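Local atomic coordinates of uncharacterized protein (Bacteroides vulgatus, PDB entry 4FMR), a protein that probably binds DNA through an HU/IHF-like domain joined to an immunoglobulin-like domain, although its cellular function is unknown. Residues Thr214-Tyr219 against Pro230-Ser234; Gly158-Val163 against Asn193-Leu198; Lys23-Glu28 against Val123-Arg127; Gly136-Thr140 against Arg152-Leu156. All coordinates share one frame; numbering follows the deposited sequence.

Interaction 1 (Thr214-Tyr219 against Pro230-Ser234); sequences TVTTQY and PRSTS
Two antiparallel strands of the immunoglobulin-like domain, joined by a long connection, show how one ladder can present a polar, partly exposed face and a largely buried one: Thr-214 pairs with Ser-234 and Thr-216 with Ser-232 on one face, Val-215 with Thr-233 and Thr-217 with Arg-231 on the other. The hydrogen-bonded pairs are closed in both directions. Val-215 N reaches Thr-233 O at 2.9 Å, nearly in line with the carbonyl, and Arg-231 N returns a bond of 2.9 Å to Thr-217 O. At the non-hydrogen-bonded pairs the hydroxyls take over. Thr-214 OG1 lies 2.6 Å from Ser-234 OG, and Thr-216 OG1 lies 2.8 Å from Ser-232 OG, two hydrogen bonds that stitch the polar face. All four oxygens stand anti to their own carbonyl carbons (Thr-216 chi1 -56°, Ser-232 chi1 -65°), and this shared rotation brings each pair together across the ladder. The threonine methyls, on the other branch, also touch carbon: Thr-214 CG2 meets Ser-232 CB, and Thr-216 CG2 lies 3.8 Å from Pro-230 CB. Beyond the strand, Gln-218 runs side by side with the proline ring, its CG 3.6 Å from Pro-230 CA, while its OE1 is bonded to Asp-167 N. Thr-217 OG1 accepts from Tyr-219 N in an ST turn and is also hydrogen-bonded to Thr-162 O. Strand 209-217 is flanked on its other edge by strand 171-176, and Val-215 and Thr-233 pack inward against Ile-133 of strand 132-138 in the facing sheet.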
loop_
_atom_site.group_PDB
_atom_site.type_symbol
_atom_site.label_atom_id
_atom_site.label_comp_id
_atom_site.label_asym_id
_atom_site.label_seq_id
_atom_site.Cartn_x
_atom_site.Cartn_y
_atom_site.Cartn_z
ATOM N N THR B 214 0.832 -23.666 1.806
ATOM C CA THR B 214 0.672 -24.875 0.999
ATOM C C THR B 214 -0.678 -25.519 1.271
ATOM O O THR B 214 -1.112 -25.603 2.416
ATOM C CB THR B 214 1.840 -25.843 1.284
ATOM O OG1 THR B 214 3.061 -25.154 0.976
ATOM C CG2 THR B 214 1.758 -27.160 0.478
ATOM N N VAL B 215 -1.352 -25.928 0.174
ATOM C CA VAL B 215 -2.613 -26.664 0.131
ATOM C C VAL B 215 -2.257 -28.083 -0.280
ATOM O O VAL B 215 -1.774 -28.274 -1.392
ATOM C CB VAL B 215 -3.688 -26.026 -0.811
ATOM C CG1 VAL B 215 -4.892 -26.963 -0.989
ATOM C CG2 VAL B 215 -4.144 -24.652 -0.312
ATOM N N THR B 216 -2.438 -29.062 0.622
ATOM C CA THR B 216 -2.168 -30.483 0.354
ATOM C C THR B 216 -3.517 -31.218 0.342
ATOM O O THR B 216 -4.316 -31.074 1.281
ATOM C CB THR B 216 -1.182 -31.063 1.369
ATOM O OG1 THR B 216 0.004 -30.283 1.351
ATOM C CG2 THR B 216 -0.845 -32.526 1.100
ATOM N N THR B 217 -3.792 -31.974 -0.734
ATOM C CA THR B 217 -5.091 -32.628 -0.838
ATOM C C THR B 217 -5.026 -33.861 -1.732
ATOM O O THR B 217 -4.127 -33.978 -2.573
ATOM C CB THR B 217 -6.150 -31.603 -1.365
ATOM O OG1 THR B 217 -7.464 -32.160 -1.284
ATOM C CG2 THR B 217 -5.849 -31.081 -2.777
ATOM N N GLN B 218 -6.006 -34.775 -1.550
ATOM C CA GLN B 218 -6.168 -35.982 -2.370
ATOM C C GLN B 218 -7.384 -35.809 -3.316
ATOM O O GLN B 218 -7.816 -36.763 -3.970
ATOM C CB GLN B 218 -6.309 -37.232 -1.490
ATOM C CG GLN B 218 -4.996 -37.627 -0.852
ATOM C CD GLN B 218 -5.145 -38.658 0.227
ATOM O OE1 GLN B 218 -5.616 -38.372 1.332
ATOM N NE2 GLN B 218 -4.673 -39.859 -0.046
ATOM N N TYR B 219 -7.921 -34.577 -3.382
ATOM C CA TYR B 219 -9.032 -34.204 -4.249
ATOM C C TYR B 219 -8.535 -34.127 -5.684
ATOM O O TYR B 219 -7.613 -33.361 -5.971
ATOM C CB TYR B 219 -9.659 -32.860 -3.801
ATOM C CG TYR B 219 -10.768 -32.367 -4.710
ATOM C CD1 TYR B 219 -12.050 -32.917 -4.647
ATOM C CD2 TYR B 219 -10.535 -31.360 -5.641
ATOM C CE1 TYR B 219 -13.065 -32.484 -5.501
ATOM C CE2 TYR B 219 -11.544 -30.910 -6.491
ATOM C CZ TYR B 219 -12.809 -31.470 -6.417
ATOM O OH TYR B 219 -13.791 -31.019 -7.270
ATOM N N PRO B 230 -1.374 -37.733 -1.853
ATOM C CA PRO B 230 -1.754 -36.311 -1.849
ATOM C C PRO B 230 -0.822 -35.449 -2.699
ATOM O O PRO B 230 0.367 -35.751 -2.846
ATOM C CB PRO B 230 -1.664 -35.904 -0.366
ATOM C CG PRO B 230 -1.397 -37.144 0.399
ATOM C CD PRO B 230 -0.784 -38.122 -0.556
ATOM N N ARG B 231 -1.376 -34.362 -3.265
ATOM C CA ARG B 231 -0.601 -33.423 -4.071
ATOM C C ARG B 231 -0.675 -32.055 -3.379
ATOM O O ARG B 231 -1.574 -31.817 -2.566
ATOM C CB ARG B 231 -1.048 -33.392 -5.554
ATOM C CG ARG B 231 -2.528 -33.079 -5.799
ATOM C CD ARG B 231 -2.821 -32.987 -7.287
ATOM N NE ARG B 231 -4.177 -32.501 -7.537
ATOM C CZ ARG B 231 -4.703 -32.323 -8.743
ATOM N NH1 ARG B 231 -3.993 -32.590 -9.832
ATOM N NH2 ARG B 231 -5.944 -31.876 -8.871
ATOM N N SER B 232 0.300 -31.191 -3.669
ATOM C CA SER B 232 0.486 -29.893 -3.038
ATOM C C SER B 232 0.704 -28.799 -4.023
ATOM O O SER B 232 1.363 -29.001 -5.045
ATOM C CB SER B 232 1.702 -29.931 -2.112
ATOM O OG SER B 232 1.460 -30.819 -1.036
ATOM N N THR B 233 0.174 -27.618 -3.687
ATOM C CA THR B 233 0.344 -26.393 -4.443
ATOM C C THR B 233 0.571 -25.304 -3.390
ATOM O O THR B 233 0.038 -25.367 -2.271
ATOM C CB THR B 233 -0.795 -26.144 -5.442
ATOM O OG1 THR B 233 -0.346 -25.115 -6.319
ATOM C CG2 THR B 233 -2.137 -25.742 -4.775
ATOM N N SER B 234 1.413 -24.337 -3.737
ATOM C CA SER B 234 1.846 -23.305 -2.816
ATOM C C SER B 234 1.740 -21.913 -3.383
ATOM O O SER B 234 1.615 -21.722 -4.594
ATOM C CB SER B 234 3.307 -23.553 -2.440
ATOM O OG SER B 234 3.443 -24.683 -1.595
#

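Interaction 2 (Gly158-Val163 against Asn193-Leu198); sequences GKNLTV and NEPSRL
Pro-195, Thr-162 and Asn-193 bury the most surface in this part of the immunoglobulin-like sandwich, where the chain beyond strand 153-159 meets the turn between strands 190-193 and 197-201. The Pro-195 ring packs against the Thr-162 hydroxyl, with CD 3.4 Å from OG1, and its carbonyl oxygen accepts from Leu-161 N at 2.8 Å, the donor lying in the carbonyl plane on a lone pair. Thr-162 turns its methyl the other way, over the backbone of Asn-193; the two branches of one side chain thus meet Asn-193 and Pro-195, on either side of Glu-194 in the sequence. Leu-161 CB and Leu-198 CG, 3.9 Å apart, add an apolar contact. At the strand end, Gly-158 N donates to Ser-196 O from well above the carbonyl plane. A water between Asn-160 N and Ser-196 OG adds a polar bridge, while the side-chain amide of Asn-160 is engaged by Lys-130 O and Gly-222 N. Asn-193 completes the junction by using its side chain as a backbone mimic. With CG anti to the backbone N (chi1 -161°), its amide faces the peptide edge of Val-163: OD1 takes the N-H of Val-163 at 2.7 Å, and ND2, its partner within the amide plane, gives a hydrogen bond of 2.8 Å to Val-163 O.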
loop_
_atom_site.group_PDB
_atom_site.type_symbol
_atom_site.label_atom_id
_atom_site.label_comp_id
_atom_site.label_asym_id
_atom_site.label_seq_id
_atom_site.Cartn_x
_atom_site.Cartn_y
_atom_site.Cartn_z
ATOM N N GLY B 158 -8.543 -20.258 -6.804
ATOM C CA GLY B 158 -7.728 -21.083 -7.680
ATOM C C GLY B 158 -8.471 -22.191 -8.377
ATOM O O GLY B 158 -9.637 -22.024 -8.759
ATOM N N LYS B 159 -7.764 -23.325 -8.579
ATOM C CA LYS B 159 -8.280 -24.508 -9.261
ATOM C C LYS B 159 -8.036 -25.751 -8.443
ATOM O O LYS B 159 -6.901 -26.002 -8.017
ATOM C CB LYS B 159 -7.658 -24.680 -10.667
ATOM C CG LYS B 159 -8.097 -23.642 -11.702
ATOM C CD LYS B 159 -9.471 -23.893 -12.299
ATOM C CE LYS B 159 -9.829 -22.798 -13.274
ATOM N NZ LYS B 159 -11.103 -23.078 -13.985
ATOM N N ASN B 160 -9.132 -26.517 -8.221
ATOM C CA ASN B 160 -9.207 -27.796 -7.508
ATOM C C ASN B 160 -8.457 -27.755 -6.166
ATOM O O ASN B 160 -7.657 -28.637 -5.860
ATOM C CB ASN B 160 -8.675 -28.922 -8.403
ATOM C CG ASN B 160 -9.554 -29.115 -9.605
ATOM O OD1 ASN B 160 -10.753 -29.419 -9.490
ATOM N ND2 ASN B 160 -8.986 -28.895 -10.782
ATOM N N LEU B 161 -8.787 -26.749 -5.354
ATOM C CA LEU B 161 -8.162 -26.476 -4.059
ATOM C C LEU B 161 -8.850 -27.208 -2.887
ATOM O O LEU B 161 -8.295 -27.171 -1.787
ATOM C CB LEU B 161 -8.165 -24.949 -3.783
ATOM C CG LEU B 161 -7.263 -24.071 -4.665
ATOM C CD1 LEU B 161 -7.293 -22.610 -4.196
ATOM C CD2 LEU B 161 -5.817 -24.551 -4.641
ATOM N N THR B 162 -10.020 -27.883 -3.117
ATOM C CA THR B 162 -10.791 -28.599 -2.079
ATOM C C THR B 162 -9.879 -29.494 -1.248
ATOM O O THR B 162 -9.159 -30.318 -1.807
ATOM C CB THR B 162 -11.946 -29.432 -2.690
ATOM O OG1 THR B 162 -12.763 -28.597 -3.498
ATOM C CG2 THR B 162 -12.833 -30.092 -1.634
ATOM N N VAL B 163 -9.901 -29.316 0.078
ATOM C CA VAL B 163 -9.101 -30.134 0.997
ATOM C C VAL B 163 -9.912 -31.431 1.276
ATOM O O VAL B 163 -11.004 -31.371 1.836
ATOM C CB VAL B 163 -8.705 -29.350 2.282
ATOM C CG1 VAL B 163 -8.030 -30.263 3.298
ATOM C CG2 VAL B 163 -7.790 -28.167 1.947
ATOM N N ASN B 193 -14.703 -24.736 1.737
ATOM C CA ASN B 193 -13.847 -25.740 1.100
ATOM C C ASN B 193 -14.314 -26.079 -0.340
ATOM O O ASN B 193 -14.688 -27.214 -0.630
ATOM C CB ASN B 193 -13.830 -27.012 1.978
ATOM C CG ASN B 193 -12.667 -27.935 1.693
ATOM O OD1 ASN B 193 -11.686 -27.534 1.082
ATOM N ND2 ASN B 193 -12.744 -29.195 2.134
ATOM N N GLU B 194 -14.281 -25.097 -1.233
ATOM C CA GLU B 194 -14.710 -25.268 -2.623
ATOM C C GLU B 194 -13.493 -25.428 -3.577
ATOM O O GLU B 194 -12.397 -24.963 -3.228
ATOM C CB GLU B 194 -15.566 -24.067 -3.056
ATOM C CG GLU B 194 -16.925 -23.977 -2.378
ATOM C CD GLU B 194 -17.766 -22.759 -2.733
ATOM O OE1 GLU B 194 -17.206 -21.703 -3.121
ATOM O OE2 GLU B 194 -18.998 -22.849 -2.548
ATOM N N PRO B 195 -13.668 -26.067 -4.779
ATOM C CA PRO B 195 -12.525 -26.236 -5.704
ATOM C C PRO B 195 -11.878 -24.914 -6.141
ATOM O O PRO B 195 -10.645 -24.826 -6.146
ATOM C CB PRO B 195 -13.142 -26.956 -6.913
ATOM C CG PRO B 195 -14.367 -27.605 -6.401
ATOM C CD PRO B 195 -14.890 -26.713 -5.319
ATOM N N SER B 196 -12.688 -23.874 -6.434
ATOM C CA SER B 196 -12.172 -22.588 -6.911
ATOM C C SER B 196 -11.884 -21.568 -5.794
ATOM O O SER B 196 -11.328 -20.501 -6.091
ATOM C CB SER B 196 -13.149 -21.959 -7.901
ATOM O OG SER B 196 -13.141 -22.656 -9.137
ATOM N N ARG B 197 -12.252 -21.881 -4.531
ATOM C CA ARG B 197 -12.090 -20.934 -3.431
ATOM C C ARG B 197 -12.080 -21.591 -2.040
ATOM O O ARG B 197 -13.002 -22.330 -1.665
ATOM C CB ARG B 197 -13.249 -19.920 -3.503
ATOM C CG ARG B 197 -13.393 -18.941 -2.349
ATOM C CD ARG B 197 -14.535 -17.988 -2.631
ATOM N NE ARG B 197 -15.784 -18.714 -2.853
ATOM C CZ ARG B 197 -16.945 -18.144 -3.145
ATOM N NH1 ARG B 197 -17.035 -16.825 -3.268
ATOM N NH2 ARG B 197 -18.024 -18.888 -3.328
ATOM N N LEU B 198 -11.042 -21.274 -1.272
ATOM C CA LEU B 198 -10.918 -21.669 0.129
ATOM C C LEU B 198 -10.982 -20.455 1.019
ATOM O O LEU B 198 -10.270 -19.482 0.763
ATOM C CB LEU B 198 -9.607 -22.431 0.454
ATOM C CG LEU B 198 -9.277 -23.727 -0.246
ATOM C CD1 LEU B 198 -7.887 -24.216 0.193
ATOM C CD2 LEU B 198 -10.345 -24.788 -0.005
HETATM O O HOH W 1 -11.846 -25.148 -9.444
#

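Interaction 3 (Lys23-Glu28 against Val123-Arg127); sequences KIFQLE and VLGER
Lys-23 and Glu-126, Phe-25 and Val-123, Gln-26 and Arg-127, and Glu-28 and Leu-124 meet through side chains alone, illustrating how the two outer strands of a three-stranded sheet in the HU/IHF-like domain can touch across the strand between them. The backbones stay well apart, and in each pair the two side chains cross at about a right angle. Lys-23 bends at its second torsion (chi2 -76°), which turns NZ to Glu-126 OE1 at 3.4 Å, a salt bridge with only a weak hydrogen bond. Phe-25 brings CE1 to 3.7 Å from Val-123 CG2. The Gln-26 chain is extended beyond CG, and its OE1 stands 3.0 Å from Arg-127 NH1, the amide and guanidinium planes being 62° apart; its NE2 is hydrogen-bonded to Gly-134 O. Arg-127 folds at chi3 (68°), which brings the guanidinium to Gln-26; the group also makes a cation-pi contact with Trp-9. A leucine at Arg-127 would probably leave the Trp-9 ring without its cationic partner and the Gln-26 carbonyl oxygen without this positive neighbour. Glu-28, also extended, lays its carboxylate against a methyl, OE1 being 3.6 Å from Leu-124 CD1. Strand 4-12 runs between the two segments, bonded through its backbone to Gln-26 on one edge and to Leu-124 on the other, while Trp-95 of the second subunit meets the Phe-25 ring and Asn-93 of that subunit packs on Val-123 and Glu-126.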
loop_
_atom_site.group_PDB
_atom_site.type_symbol
_atom_site.label_atom_id
_atom_site.label_comp_id
_atom_site.label_asym_id
_atom_site.label_seq_id
_atom_site.Cartn_x
_atom_site.Cartn_y
_atom_site.Cartn_z
ATOM N N LYS B 23 -9.171 -13.356 -18.341
ATOM C CA LYS B 23 -7.859 -13.732 -17.780
ATOM C C LYS B 23 -7.089 -12.524 -17.200
ATOM O O LYS B 23 -7.237 -11.391 -17.673
ATOM C CB LYS B 23 -6.980 -14.427 -18.842
ATOM C CG LYS B 23 -7.441 -15.826 -19.267
ATOM C CD LYS B 23 -7.120 -16.921 -18.242
ATOM C CE LYS B 23 -7.435 -18.302 -18.771
ATOM N NZ LYS B 23 -7.156 -19.361 -17.765
ATOM N N ILE B 24 -6.264 -12.800 -16.166
ATOM C CA ILE B 24 -5.416 -11.843 -15.436
ATOM C C ILE B 24 -3.966 -12.367 -15.345
ATOM O O ILE B 24 -3.738 -13.569 -15.495
ATOM C CB ILE B 24 -5.974 -11.533 -14.012
ATOM C CG1 ILE B 24 -6.281 -12.834 -13.213
ATOM C CG2 ILE B 24 -7.184 -10.599 -14.085
ATOM C CD1 ILE B 24 -6.255 -12.704 -11.650
ATOM N N PHE B 25 -3.000 -11.467 -15.048
ATOM C CA PHE B 25 -1.597 -11.847 -14.895
ATOM C C PHE B 25 -1.274 -12.142 -13.422
ATOM O O PHE B 25 -1.713 -11.420 -12.523
ATOM C CB PHE B 25 -0.657 -10.766 -15.445
ATOM C CG PHE B 25 -0.845 -10.421 -16.904
ATOM C CD1 PHE B 25 -0.330 -11.241 -17.903
ATOM C CD2 PHE B 25 -1.489 -9.246 -17.280
ATOM C CE1 PHE B 25 -0.485 -10.907 -19.255
ATOM C CE2 PHE B 25 -1.640 -8.910 -18.631
ATOM C CZ PHE B 25 -1.134 -9.743 -19.609
ATOM N N GLN B 26 -0.540 -13.233 -13.192
ATOM C CA GLN B 26 -0.124 -13.688 -11.875
ATOM C C GLN B 26 1.374 -13.796 -11.844
ATOM O O GLN B 26 1.920 -14.608 -12.581
ATOM C CB GLN B 26 -0.775 -15.045 -11.516
ATOM C CG GLN B 26 -0.324 -15.606 -10.156
ATOM C CD GLN B 26 -0.477 -17.101 -10.004
ATOM O OE1 GLN B 26 0.021 -17.905 -10.795
ATOM N NE2 GLN B 26 -1.038 -17.508 -8.894
ATOM N N LEU B 27 2.039 -13.010 -10.969
ATOM C CA LEU B 27 3.495 -13.044 -10.834
ATOM C C LEU B 27 3.964 -14.408 -10.367
ATOM O O LEU B 27 3.366 -14.999 -9.476
ATOM C CB LEU B 27 4.007 -11.954 -9.854
ATOM C CG LEU B 27 5.545 -11.886 -9.562
ATOM C CD1 LEU B 27 6.340 -11.445 -10.783
ATOM C CD2 LEU B 27 5.850 -10.975 -8.370
ATOM N N GLU B 28 5.018 -14.906 -11.013
ATOM C CA GLU B 28 5.743 -16.104 -10.629
ATOM C C GLU B 28 6.831 -15.587 -9.699
ATOM O O GLU B 28 7.815 -14.994 -10.170
ATOM C CB GLU B 28 6.265 -16.847 -11.872
ATOM C CG GLU B 28 6.875 -18.207 -11.576
ATOM C CD GLU B 28 7.564 -18.888 -12.743
ATOM O OE1 GLU B 28 8.420 -18.245 -13.395
ATOM O OE2 GLU B 28 7.294 -20.090 -12.965
ATOM N N VAL B 123 5.434 -13.047 -20.453
ATOM C CA VAL B 123 4.205 -13.842 -20.317
ATOM C C VAL B 123 4.535 -15.305 -20.647
ATOM O O VAL B 123 4.990 -15.602 -21.749
ATOM C CB VAL B 123 3.037 -13.279 -21.185
ATOM C CG1 VAL B 123 1.761 -14.110 -21.025
ATOM C CG2 VAL B 123 2.759 -11.812 -20.855
ATOM N N LEU B 124 4.331 -16.202 -19.670
ATOM C CA LEU B 124 4.631 -17.640 -19.776
ATOM C C LEU B 124 3.429 -18.443 -20.307
ATOM O O LEU B 124 3.541 -19.652 -20.541
ATOM C CB LEU B 124 5.042 -18.205 -18.390
ATOM C CG LEU B 124 6.160 -17.521 -17.589
ATOM C CD1 LEU B 124 6.221 -18.086 -16.192
ATOM C CD2 LEU B 124 7.514 -17.683 -18.256
ATOM N N GLY B 125 2.300 -17.759 -20.475
ATOM C CA GLY B 125 1.044 -18.351 -20.916
ATOM C C GLY B 125 0.219 -18.807 -19.729
ATOM O O GLY B 125 0.300 -18.206 -18.652
ATOM N N GLU B 126 -0.578 -19.876 -19.914
ATOM C CA GLU B 126 -1.402 -20.446 -18.846
ATOM C C GLU B 126 -0.589 -21.439 -18.038
ATOM O O GLU B 126 0.349 -22.032 -18.577
ATOM C CB GLU B 126 -2.665 -21.103 -19.409
ATOM C CG GLU B 126 -3.743 -20.088 -19.747
ATOM C CD GLU B 126 -4.975 -20.642 -20.433
ATOM O OE1 GLU B 126 -5.636 -21.537 -19.858
ATOM O OE2 GLU B 126 -5.304 -20.142 -21.532
ATOM N N ARG B 127 -0.926 -21.596 -16.740
ATOM C CA ARG B 127 -0.253 -22.514 -15.812
ATOM C C ARG B 127 -0.348 -23.963 -16.342
ATOM O O ARG B 127 -1.387 -24.342 -16.891
ATOM C CB ARG B 127 -0.819 -22.398 -14.382
ATOM C CG ARG B 127 -0.548 -21.032 -13.749
ATOM C CD ARG B 127 -0.676 -20.982 -12.239
ATOM N NE ARG B 127 0.375 -21.744 -11.561
ATOM C CZ ARG B 127 0.731 -21.573 -10.290
ATOM N NH1 ARG B 127 0.143 -20.640 -9.546
ATOM N NH2 ARG B 127 1.679 -22.331 -9.754
#

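Interaction 4 (Gly136-Thr140 against Arg152-Leu156); sequences GQDAT and RNFTL
The Phe-154 ring lies beneath the backbone of the neighbouring strand: Gln-137 O sits over one face, 3.6 Å above the plane and displaced toward the rim, while Asp-138 OD1 and Leu-156 CD2 approach the ring edge. Asp-138 and Phe-154 cross at about a right angle, their carboxylate and ring planes 37° apart. Having CG anti to the backbone N (chi1 -166°) carries the ring of Phe-154 across to the neighbouring strand, where CZ is 3.9 Å from Gly-136 CA. A side chain at Gly-136 would run into that ring, so the absence of a CB permits the close cover. Phe-146 meets the ring from outside the pair. An alanine in place of Phe-154 is likely to open a gap under Gly-136 and Gln-137 and deprive Phe-146 of its aromatic neighbour. The two segments belong to adjacent antiparallel strands of the immunoglobulin-like sandwich, with Gln-137 and Thr-155 as the hydrogen-bonded pair: Gln-137 N donates to Thr-155 O at 2.7 Å, and Thr-155 N answers to Gln-137 O. Past the strand, Ala-139 N still reaches Asn-153 O at 3.1 Å. A water there donates to both Asp-138 OD1 and Asn-153 O and accepts from Thr-140 N; Asp-138 OD2 is bound instead by Thr-149 OG1 and Thr-141 N. In one of the two modelled positions of Arg-152, NH1 lies 3.1 Å from Thr-140 OG1, a bond that is therefore doubtful.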
loop_
_atom_site.group_PDB
_atom_site.type_symbol
_atom_site.label_atom_id
_atom_site.label_comp_id
_atom_site.label_asym_id
_atom_site.label_seq_id
_atom_site.Cartn_x
_atom_site.Cartn_y
_atom_site.Cartn_z
ATOM N N GLY B 136 -5.584 -14.317 -3.868
ATOM C CA GLY B 136 -5.940 -14.332 -2.463
ATOM C C GLY B 136 -6.580 -13.041 -2.011
ATOM O O GLY B 136 -6.416 -12.006 -2.659
ATOM N N GLN B 137 -7.308 -13.079 -0.884
ATOM C CA GLN B 137 -7.913 -11.867 -0.348
ATOM C C GLN B 137 -7.979 -11.899 1.191
ATOM O O GLN B 137 -8.516 -12.845 1.778
ATOM C CB GLN B 137 -9.321 -11.602 -0.938
ATOM C CG GLN B 137 -9.797 -10.168 -0.646
ATOM C CD GLN B 137 -11.226 -9.903 -1.016
ATOM O OE1 GLN B 137 -12.152 -10.662 -0.676
ATOM N NE2 GLN B 137 -11.439 -8.769 -1.661
ATOM N N ASP B 138 -7.474 -10.827 1.821
ATOM C CA ASP B 138 -7.503 -10.649 3.261
ATOM C C ASP B 138 -8.819 -10.007 3.638
ATOM O O ASP B 138 -9.187 -9.007 3.022
ATOM C CB ASP B 138 -6.313 -9.806 3.745
ATOM C CG ASP B 138 -6.181 -9.845 5.256
ATOM O OD1 ASP B 138 -6.026 -10.946 5.805
ATOM O OD2 ASP B 138 -6.313 -8.788 5.890
ATOM N N ALA B 139 -9.541 -10.577 4.629
ATOM C CA ALA B 139 -10.862 -10.089 5.028
ATOM C C ALA B 139 -10.785 -8.748 5.743
ATOM O O ALA B 139 -11.613 -7.880 5.501
ATOM C CB ALA B 139 -11.558 -11.112 5.917
ATOM N N THR B 140 -9.773 -8.568 6.583
ATOM C CA THR B 140 -9.578 -7.376 7.404
ATOM C C THR B 140 -9.194 -6.171 6.570
ATOM O O THR B 140 -9.808 -5.129 6.762
ATOM C CB THR B 140 -8.530 -7.663 8.472
ATOM O OG1 THR B 140 -9.021 -8.750 9.234
ATOM C CG2 THR B 140 -8.283 -6.487 9.400
ATOM N N ARG B 152 -7.281 -13.716 11.686
ATOM C CA ARG B 152 -8.383 -13.256 10.849
ATOM C C ARG B 152 -8.511 -14.131 9.595
ATOM O O ARG B 152 -7.680 -15.010 9.364
ATOM C CB ARG B 152 -8.191 -11.766 10.488
ATOM C CG ARG B 152 -8.384 -10.792 11.669
ATOM C CD ARG B 152 -9.832 -10.719 12.151
ATOM N NE ARG B 152 -10.016 -9.804 13.282
ATOM C CZ ARG B 152 -10.273 -8.505 13.162
ATOM N NH1 ARG B 152 -10.360 -7.943 11.962
ATOM N NH2 ARG B 152 -10.426 -7.751 14.245
ATOM N N ASN B 153 -9.572 -13.923 8.810
ATOM C CA ASN B 153 -9.830 -14.746 7.637
ATOM C C ASN B 153 -9.068 -14.337 6.393
ATOM O O ASN B 153 -8.830 -13.172 6.126
ATOM C CB ASN B 153 -11.316 -14.780 7.301
ATOM C CG ASN B 153 -12.108 -15.566 8.318
ATOM O OD1 ASN B 153 -11.974 -16.792 8.446
ATOM N ND2 ASN B 153 -12.905 -14.866 9.105
ATOM N N PHE B 154 -8.739 -15.349 5.609
ATOM C CA PHE B 154 -8.048 -15.215 4.352
ATOM C C PHE B 154 -8.745 -16.089 3.322
ATOM O O PHE B 154 -9.155 -17.207 3.648
ATOM C CB PHE B 154 -6.558 -15.591 4.513
ATOM C CG PHE B 154 -5.747 -15.143 3.326
ATOM C CD1 PHE B 154 -5.331 -13.819 3.208
ATOM C CD2 PHE B 154 -5.455 -16.029 2.283
ATOM C CE1 PHE B 154 -4.627 -13.392 2.080
ATOM C CE2 PHE B 154 -4.751 -15.592 1.149
ATOM C CZ PHE B 154 -4.347 -14.279 1.057
ATOM N N THR B 155 -8.913 -15.563 2.087
ATOM C CA THR B 155 -9.527 -16.319 0.988
ATOM C C THR B 155 -8.489 -16.623 -0.102
ATOM O O THR B 155 -7.821 -15.727 -0.593
ATOM C CB THR B 155 -10.748 -15.583 0.381
ATOM O OG1 THR B 155 -11.694 -15.309 1.410
ATOM C CG2 THR B 155 -11.431 -16.395 -0.695
ATOM N N LEU B 156 -8.441 -17.873 -0.531
ATOM C CA LEU B 156 -7.601 -18.358 -1.618
ATOM C C LEU B 156 -8.460 -18.702 -2.820
ATOM O O LEU B 156 -9.395 -19.489 -2.688
ATOM C CB LEU B 156 -6.808 -19.604 -1.177
ATOM C CG LEU B 156 -5.808 -19.403 -0.070
ATOM C CD1 LEU B 156 -5.639 -20.668 0.739
ATOM C CD2 LEU B 156 -4.514 -18.881 -0.615
HETATM O O HOH W 2 -10.983 -13.244 2.928
HETATM O O HOH W 3 -8.158 -11.015 7.410
#

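In the fold
Interactions 1, 2 and 4 all belong to the immunoglobulin-like domain, whereas interaction 3 lies in the HU/IHF-like part. Interactions 2 and 4, with centres 14 Å apart, share strand 153-159 and join directly where Leu-198 O lies 2.8 Å from Leu-156 N, probably a hydrogen bond. Interaction 1 belongs to the other sheet, yet its centre is only 10 Å from that of interaction 2; Thr-217 OG1 comes within 2.6 Å of Thr-162 O, linking the sheets at their loop ends. Interaction 3 stands about 20 Å from interaction 1, centre to centre, and touches none of the others. The chain nevertheless passes from its strand 119-126 directly to strand 132-138 of interaction 4.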